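Local coordinates for TerD domain-containing protein (Streptomyces avermitilis, PDB 2QNG), which is of unknown function but binds calcium ions and belongs to the TerD-like family of calcium-binding proteins, at residues A[111-123]-A[185-197]. Residues are numbered along the deposited sequence; the frame is centred on the assembly and turned at random.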
ATOM      1  N   TYR A 111      -1.582  18.268  -2.710  1.00 17.86           N
ATOM      2  CA  TYR A 111      -1.782  16.951  -2.088  1.00 17.45           C
ATOM      3  C   TYR A 111      -1.428  17.025  -0.625  1.00 17.38           C
ATOM      4  O   TYR A 111      -0.307  17.393  -0.281  1.00 19.56           O
ATOM      5  CB  TYR A 111      -0.937  15.874  -2.783  1.00 17.38           C
ATOM      6  CG  TYR A 111      -1.242  15.799  -4.253  1.00 16.70           C
ATOM      7  CD1 TYR A 111      -2.480  15.325  -4.696  1.00 17.10           C
ATOM      8  CD2 TYR A 111      -0.319  16.242  -5.200  1.00 15.99           C
ATOM      9  CE1 TYR A 111      -2.789  15.276  -6.051  1.00 17.45           C
ATOM     10  CE2 TYR A 111      -0.607  16.191  -6.563  1.00 17.97           C
ATOM     11  CZ  TYR A 111      -1.852  15.715  -6.981  1.00 17.60           C
ATOM     12  OH  TYR A 111      -2.150  15.683  -8.328  1.00 20.01           O
ATOM     13  N   ALA A 112      -2.370  16.669   0.237  1.00 15.15           N
ATOM     14  CA  ALA A 112      -2.164  16.790   1.659  1.00 14.88           C
ATOM     15  C   ALA A 112      -2.110  15.468   2.387  1.00 13.25           C
ATOM     16  O   ALA A 112      -1.729  15.421   3.559  1.00 13.74           O
ATOM     17  CB  ALA A 112      -3.264  17.660   2.266  1.00 16.23           C
ATOM     18  N   ARG A 113      -2.476  14.388   1.693  1.00 12.25           N
ATOM     19  CA  ARG A 113      -2.541  13.091   2.343  1.00 12.13           C
ATOM     20  C   ARG A 113      -2.305  11.995   1.329  1.00 11.78           C
ATOM     21  O   ARG A 113      -2.706  12.108   0.176  1.00 11.82           O
ATOM     22  CB  ARG A 113      -3.907  12.923   3.014  1.00 12.69           C
ATOM     23  CG  ARG A 113      -4.144  11.591   3.718  1.00 12.38           C
ATOM     24  CD  ARG A 113      -5.386  11.684   4.655  1.00 13.82           C
ATOM     25  NE  ARG A 113      -5.714  10.402   5.280  1.00 15.40           N
ATOM     26  CZ  ARG A 113      -6.638   9.560   4.821  1.00 15.62           C
ATOM     27  NH1 ARG A 113      -7.344   9.859   3.737  1.00 14.38           N
ATOM     28  NH2 ARG A 113      -6.868   8.425   5.475  1.00 18.08           N
ATOM     29  N   VAL A 114      -1.587  10.965   1.774  1.00 10.81           N
ATOM     30  CA  VAL A 114      -1.325   9.778   0.956  1.00 10.35           C
ATOM     31  C   VAL A 114      -1.632   8.566   1.816  1.00  9.53           C
ATOM     32  O   VAL A 114      -1.202   8.500   2.975  1.00 10.64           O
ATOM     33  CB  VAL A 114       0.162   9.717   0.512  1.00 10.53           C
ATOM     34  CG1 VAL A 114       0.442   8.431  -0.317  1.00 12.22           C
ATOM     35  CG2 VAL A 114       0.497  10.935  -0.307  1.00 11.52           C
ATOM     36  N   VAL A 115      -2.364   7.608   1.241  1.00  9.51           N
ATOM     37  CA  VAL A 115      -2.657   6.353   1.914  1.00  9.60           C
ATOM     38  C   VAL A 115      -2.029   5.227   1.112  1.00  9.23           C
ATOM     39  O   VAL A 115      -2.107   5.215  -0.111  1.00  9.13           O
ATOM     40  CB  VAL A 115      -4.189   6.113   2.059  1.00  9.17           C
ATOM     41  CG1 VAL A 115      -4.462   4.786   2.775  1.00 10.56           C
ATOM     42  CG2 VAL A 115      -4.800   7.262   2.880  1.00 10.23           C
ATOM     43  N   VAL A 116      -1.377   4.303   1.800  1.00 10.12           N
ATOM     44  CA  VAL A 116      -0.839   3.119   1.151  1.00 10.16           C
ATOM     45  C   VAL A 116      -1.572   1.871   1.622  1.00 10.13           C
ATOM     46  O   VAL A 116      -2.066   1.826   2.745  1.00 10.39           O
ATOM     47  CB  VAL A 116       0.690   2.966   1.391  1.00 11.20           C
ATOM     48  CG1 VAL A 116       1.435   4.009   0.619  1.00 12.62           C
ATOM     49  CG2 VAL A 116       1.044   3.080   2.866  1.00 13.63           C
ATOM     50  N   GLY A 117      -1.664   0.881   0.746  1.00  9.42           N
ATOM     51  CA  GLY A 117      -2.389  -0.346   1.078  1.00  9.34           C
ATOM     52  C   GLY A 117      -1.887  -1.526   0.303  1.00  8.17           C
ATOM     53  O   GLY A 117      -1.054  -1.387  -0.609  1.00  8.72           O
ATOM     54  N   VAL A 118      -2.420  -2.695   0.676  1.00  8.58           N
ATOM     55  CA  VAL A 118      -2.058  -3.945   0.052  1.00  8.75           C
ATOM     56  C   VAL A 118      -3.364  -4.678  -0.212  1.00  9.38           C
ATOM     57  O   VAL A 118      -4.168  -4.863   0.715  1.00 10.04           O
ATOM     58  CB  VAL A 118      -1.142  -4.794   0.962  1.00  9.71           C
ATOM     59  CG1 VAL A 118      -0.846  -6.162   0.349  1.00 10.72           C
ATOM     60  CG2 VAL A 118       0.157  -4.041   1.269  1.00 10.87           C
ATOM     61  N   VAL A 119      -3.574  -5.080  -1.470  1.00  9.01           N
ATOM     62  CA  VAL A 119      -4.732  -5.894  -1.819  1.00  9.31           C
ATOM     63  C   VAL A 119      -4.307  -7.304  -2.166  1.00  8.89           C
ATOM     64  O   VAL A 119      -3.230  -7.498  -2.741  1.00  9.69           O
ATOM     65  CB  VAL A 119      -5.513  -5.288  -3.011  1.00 10.30           C
ATOM     66  CG1 VAL A 119      -5.982  -3.900  -2.679  1.00 12.99           C
ATOM     67  CG2 VAL A 119      -4.675  -5.261  -4.310  1.00 12.26           C
ATOM     68  N   ILE A 120      -5.169  -8.271  -1.862  1.00  8.59           N
ATOM     69  CA  ILE A 120      -4.980  -9.621  -2.326  1.00  8.78           C
ATOM     70  C   ILE A 120      -5.909  -9.797  -3.510  1.00  9.12           C
ATOM     71  O   ILE A 120      -7.115  -9.544  -3.409  1.00 10.40           O
ATOM     72  CB  ILE A 120      -5.361 -10.639  -1.259  1.00  8.49           C
ATOM     73  CG1 ILE A 120      -4.557 -10.419   0.027  1.00  8.94           C
ATOM     74  CG2 ILE A 120      -5.185 -12.074  -1.814  1.00 10.51           C
ATOM     75  CD1 ILE A 120      -5.131 -11.133   1.217  1.00  9.28           C
ATOM     76  N   GLN A 121      -5.356 -10.190  -4.655  1.00  9.93           N
ATOM     77  CA  GLN A 121      -6.215 -10.438  -5.822  1.00 10.49           C
ATOM     78  C   GLN A 121      -7.183 -11.581  -5.519  1.00 11.15           C
ATOM     79  O   GLN A 121      -6.801 -12.582  -4.908  1.00 12.20           O
ATOM     80  CB  GLN A 121      -5.380 -10.791  -7.052  1.00 10.38           C
ATOM     81  CG  GLN A 121      -4.612  -9.576  -7.601  1.00 12.10           C
ATOM     82  CD  GLN A 121      -5.522  -8.536  -8.265  1.00 13.20           C
ATOM     83  OE1 GLN A 121      -6.626  -8.858  -8.719  1.00 14.77           O
ATOM     84  NE2 GLN A 121      -5.079  -7.292  -8.288  1.00 13.66           N
ATOM     85  N   GLN A 122      -8.436 -11.420  -5.971  1.00 11.91           N
ATOM     86  CA  GLN A 122      -9.538 -12.330  -5.614  1.00 12.97           C
ATOM     87  C   GLN A 122     -10.112 -13.089  -6.797  1.00 14.88           C
ATOM     88  O   GLN A 122     -10.901 -14.005  -6.605  1.00 15.27           O
ATOM     89  CB  GLN A 122     -10.693 -11.539  -4.961  1.00 12.50           C
ATOM     90  CG  GLN A 122     -10.327 -10.822  -3.666  1.00 11.99           C
ATOM     91  CD  GLN A 122      -9.877 -11.786  -2.603  1.00 11.37           C
ATOM     92  OE1 GLN A 122     -10.590 -12.739  -2.274  1.00 11.67           O
ATOM     93  NE2 GLN A 122      -8.701 -11.530  -2.033  1.00 11.28           N
ATOM     94  N   ARG A 123      -9.749 -12.703  -8.013  1.00 16.53           N
ATOM     95  CA  ARG A 123     -10.398 -13.257  -9.206  1.00 19.47           C
ATOM     96  C   ARG A 123     -10.345 -14.791  -9.251  1.00 19.72           C
ATOM     97  O   ARG A 123     -11.340 -15.434  -9.613  1.00 20.59           O
ATOM     98  CB  ARG A 123      -9.774 -12.647 -10.468  1.00 20.69           C
ATOM     99  CG  ARG A 123     -10.420 -13.013 -11.797  1.00 25.42           C
ATOM    100  CD  ARG A 123      -9.406 -12.854 -12.948  1.00 30.36           C
ATOM    101  NE  ARG A 123      -8.215 -13.671 -12.710  1.00 34.60           N
ATOM    102  CZ  ARG A 123      -6.990 -13.416 -13.171  1.00 32.76           C
ATOM    103  NH1 ARG A 123      -6.750 -12.346 -13.931  1.00 38.03           N
ATOM    104  NH2 ARG A 123      -5.996 -14.243 -12.868  1.00 36.68           N
ATOM    105  N   ASP A 185     -12.724  -6.147  -2.908  1.00 14.39           N
ATOM    106  CA  ASP A 185     -11.839  -6.563  -3.989  1.00 13.84           C
ATOM    107  C   ASP A 185     -10.933  -5.392  -4.389  1.00 12.94           C
ATOM    108  O   ASP A 185     -11.110  -4.263  -3.905  1.00 13.06           O
ATOM    109  CB  ASP A 185     -12.633  -7.164  -5.169  1.00 14.56           C
ATOM    110  CG  ASP A 185     -13.553  -6.179  -5.831  1.00 15.66           C
ATOM    111  OD1 ASP A 185     -13.399  -4.949  -5.645  1.00 16.44           O
ATOM    112  OD2 ASP A 185     -14.434  -6.655  -6.585  1.00 17.61           O
ATOM    113  N   PRO A 186      -9.935  -5.638  -5.234  1.00 12.43           N
ATOM    114  CA  PRO A 186      -8.976  -4.553  -5.539  1.00 12.89           C
ATOM    115  C   PRO A 186      -9.571  -3.275  -6.107  1.00 13.08           C
ATOM    116  O   PRO A 186      -9.194  -2.179  -5.675  1.00 13.77           O
ATOM    117  CB  PRO A 186      -8.026  -5.215  -6.543  1.00 13.45           C
ATOM    118  CG  PRO A 186      -8.016  -6.654  -6.085  1.00 14.11           C
ATOM    119  CD  PRO A 186      -9.483  -6.926  -5.795  1.00 13.28           C
ATOM    120  N   ALA A 187     -10.498  -3.406  -7.053  1.00 13.03           N
ATOM    121  CA  ALA A 187     -11.070  -2.213  -7.680  1.00 13.01           C
ATOM    122  C   ALA A 187     -11.875  -1.356  -6.704  1.00 12.69           C
ATOM    123  O   ALA A 187     -11.790  -0.113  -6.721  1.00 13.46           O
ATOM    124  CB  ALA A 187     -11.898  -2.587  -8.869  1.00 14.28           C
ATOM    125  N   THR A 188     -12.638  -2.018  -5.847  1.00 11.41           N
ATOM    126  CA  THR A 188     -13.418  -1.305  -4.860  1.00 11.01           C
ATOM    127  C   THR A 188     -12.509  -0.663  -3.809  1.00 11.00           C
ATOM    128  O   THR A 188     -12.688   0.508  -3.467  1.00 10.78           O
ATOM    129  CB  THR A 188     -14.460  -2.227  -4.202  1.00 11.88           C
ATOM    130  OG1 THR A 188     -15.301  -2.780  -5.219  1.00 15.07           O
ATOM    131  CG2 THR A 188     -15.301  -1.485  -3.186  1.00 11.32           C
ATOM    132  N   PHE A 189     -11.533  -1.432  -3.327  1.00 11.25           N
ATOM    133  CA  PHE A 189     -10.595  -0.933  -2.337  1.00 10.97           C
ATOM    134  C   PHE A 189      -9.943   0.365  -2.803  1.00 11.77           C
ATOM    135  O   PHE A 189      -9.829   1.320  -2.023  1.00 12.33           O
ATOM    136  CB  PHE A 189      -9.526  -1.984  -2.066  1.00 10.86           C
ATOM    137  CG  PHE A 189      -8.489  -1.548  -1.078  1.00 10.45           C
ATOM    138  CD1 PHE A 189      -8.767  -1.522   0.278  1.00 10.71           C
ATOM    139  CD2 PHE A 189      -7.225  -1.177  -1.508  1.00 11.32           C
ATOM    140  CE1 PHE A 189      -7.794  -1.123   1.189  1.00  9.58           C
ATOM    141  CE2 PHE A 189      -6.245  -0.815  -0.590  1.00 11.05           C
ATOM    142  CZ  PHE A 189      -6.525  -0.811   0.744  1.00 10.60           C
ATOM    143  N   ALA A 190      -9.515   0.405  -4.067  1.00 12.05           N
ATOM    144  CA  ALA A 190      -8.833   1.593  -4.579  1.00 13.39           C
ATOM    145  C   ALA A 190      -9.690   2.842  -4.497  1.00 13.47           C
ATOM    146  O   ALA A 190      -9.173   3.953  -4.402  1.00 15.39           O
ATOM    147  CB  ALA A 190      -8.309   1.380  -5.995  1.00 13.89           C
ATOM    148  N   ARG A 191     -11.013   2.667  -4.519  1.00 12.39           N
ATOM    149  CA  ARG A 191     -11.910   3.823  -4.492  1.00 12.67           C
ATOM    150  C   ARG A 191     -12.219   4.276  -3.079  1.00 12.74           C
ATOM    151  O   ARG A 191     -12.566   5.445  -2.867  1.00 13.98           O
ATOM    152  CB  ARG A 191     -13.241   3.527  -5.203  1.00 12.42           C
ATOM    153  CG  ARG A 191     -13.128   3.040  -6.634  1.00 15.61           C
ATOM    154  CD  ARG A 191     -12.288   3.915  -7.535  1.00 19.07           C
ATOM    155  NE  ARG A 191     -12.674   5.323  -7.543  1.00 19.85           N
ATOM    156  CZ  ARG A 191     -11.839   6.329  -7.823  1.00 19.89           C
ATOM    157  NH1 ARG A 191     -10.571   6.074  -8.147  1.00 22.44           N
ATOM    158  NH2 ARG A 191     -12.282   7.580  -7.807  1.00 19.31           N
ATOM    159  N   VAL A 192     -12.145   3.348  -2.119  1.00 11.55           N
ATOM    160  CA  VAL A 192     -12.609   3.625  -0.748  1.00 11.79           C
ATOM    161  C   VAL A 192     -11.487   3.717   0.281  1.00 11.46           C
ATOM    162  O   VAL A 192     -11.728   4.054   1.447  1.00 11.90           O
ATOM    163  CB  VAL A 192     -13.704   2.619  -0.283  1.00 11.87           C
ATOM    164  CG1 VAL A 192     -14.888   2.653  -1.232  1.00 12.84           C
ATOM    165  CG2 VAL A 192     -13.135   1.189  -0.137  1.00 12.06           C
HETATM  166  N   MSE A 193     -10.251   3.444  -0.153  1.00 11.00           N
HETATM  167  CA  MSE A 193      -9.141   3.345   0.800  1.00 11.76           C
HETATM  168  C   MSE A 193      -8.785   4.647   1.537  1.00 12.10           C
HETATM  169  O   MSE A 193      -8.025   4.615   2.508  1.00 12.35           O
HETATM  170  CB  MSE A 193      -7.869   2.774   0.124  1.00 11.13           C
HETATM  171  CG  MSE A 193      -7.338   3.663  -0.996  1.00 11.84           C
HETATM  172 SE   MSE A 193      -5.935   2.827  -2.047  1.00 16.12          SE
HETATM  173  CE  MSE A 193      -4.572   2.791  -0.658  1.00 11.42           C
ATOM    174  N   GLY A 194      -9.312   5.778   1.086  1.00 12.30           N
ATOM    175  CA  GLY A 194      -9.076   7.042   1.764  1.00 13.50           C
ATOM    176  C   GLY A 194      -9.960   7.347   2.957  1.00 14.34           C
ATOM    177  O   GLY A 194      -9.733   8.351   3.635  1.00 14.85           O
ATOM    178  N   GLY A 195     -10.947   6.489   3.237  1.00 15.00           N
ATOM    179  CA  GLY A 195     -11.896   6.766   4.329  1.00 17.99           C
ATOM    180  C   GLY A 195     -11.230   6.966   5.682  1.00 19.79           C
ATOM    181  O   GLY A 195     -10.291   6.257   6.025  1.00 19.97           O
ATOM    182  N   ARG A 196     -11.732   7.928   6.461  1.00 22.57           N
ATOM    183  CA  ARG A 196     -11.146   8.274   7.758  1.00 25.53           C
ATOM    184  C   ARG A 196     -11.281   7.115   8.747  1.00 26.56           C
ATOM    185  O   ARG A 196     -12.261   6.369   8.697  1.00 27.00           O
ATOM    186  CB  ARG A 196     -11.853   9.520   8.307  1.00 25.38           C
ATOM    187  CG  ARG A 196     -10.999  10.451   9.154  1.00 27.26           C
ATOM    188  CD  ARG A 196     -11.874  11.567   9.754  1.00 27.61           C
ATOM    189  NE  ARG A 196     -11.935  12.804   8.957  1.00 31.62           N
ATOM    190  CZ  ARG A 196     -12.877  13.095   8.051  1.00 32.46           C
ATOM    191  NH1 ARG A 196     -13.855  12.231   7.775  1.00 33.79           N
ATOM    192  NH2 ARG A 196     -12.839  14.260   7.403  1.00 31.69           N
ATOM    193  N   GLN A 197     -10.291   6.957   9.630  1.00 28.20           N
ATOM    194  CA  GLN A 197     -10.345   5.923  10.668  1.00 29.47           C
ATOM    195  C   GLN A 197     -10.374   6.560  12.054  1.00 30.10           C
ATOM    196  O   GLN A 197      -9.571   7.444  12.348  1.00 30.86           O
ATOM    197  CB  GLN A 197      -9.155   4.960  10.553  1.00 30.23           C
ATOM    198  CG  GLN A 197      -9.112   4.151   9.249  1.00 31.63           C
ATOM    199  CD  GLN A 197     -10.248   3.157   9.121  1.00 32.10           C
ATOM    200  OE1 GLN A 197     -11.070   3.006  10.031  1.00 34.84           O
ATOM    201  NE2 GLN A 197     -10.303   2.469   7.986  1.00 32.23           N
TER
HETATM  202  O   HOH W   1      -7.893   5.530   5.034  1.00 16.60           O
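V119 with P186 (CA atoms 5.8 Å apart) and V115 with G194 (6.5 Å between CA atoms) set the register of a nearly antiparallel helix-on-strand packing. Strand 111-120 and helix 186-192 run at 162°, their axes 9.0 Å apart at closest approach. The helix thus lies along the middle strand of one five-stranded sheet of the TerD β-sandwich, over the face to which V115 and V119 point.

CG1 of V119 presses on the ring of F189, 3.2 Å from CD2, a tight contact, while CG2 meets CB and CG of the P186 ring. F189 CG stands anti to the backbone N (chi1 179°), which carries the ring to the strand with its edge at G117 CA. A β-carbon built on G117 would fall 2.7 Å from F189 CZ, so the ring occupies the place a side chain would need. Selenomethionine M193 sets CB over one face of that ring, toward its rim, and brings CE to 3.5 Å from V115 O.

R113 reaches the type I turn V192-G195, where NH1 donates to a lone pair of G194 O (2.8 Å, 149° at the hydrogen). V115 CG2 lies 3.4 Å above the R113 guanidinium plane. NH2 donates to a water that in turn bonds M193 O and G195 O; NE forms a salt bridge with E164. A leucine here would probably leave G194 O and that water without this donor and E164 without this salt-bridge partner.

At the other end, the Q121 amide packs on P186 CG while NE2 bonds calcium ligand D52. Apolar packing is therefore flanked on one side by a guanidinium bonded both directly and through a water to the turn, and on the other by a second-shell contact to a calcium ligand.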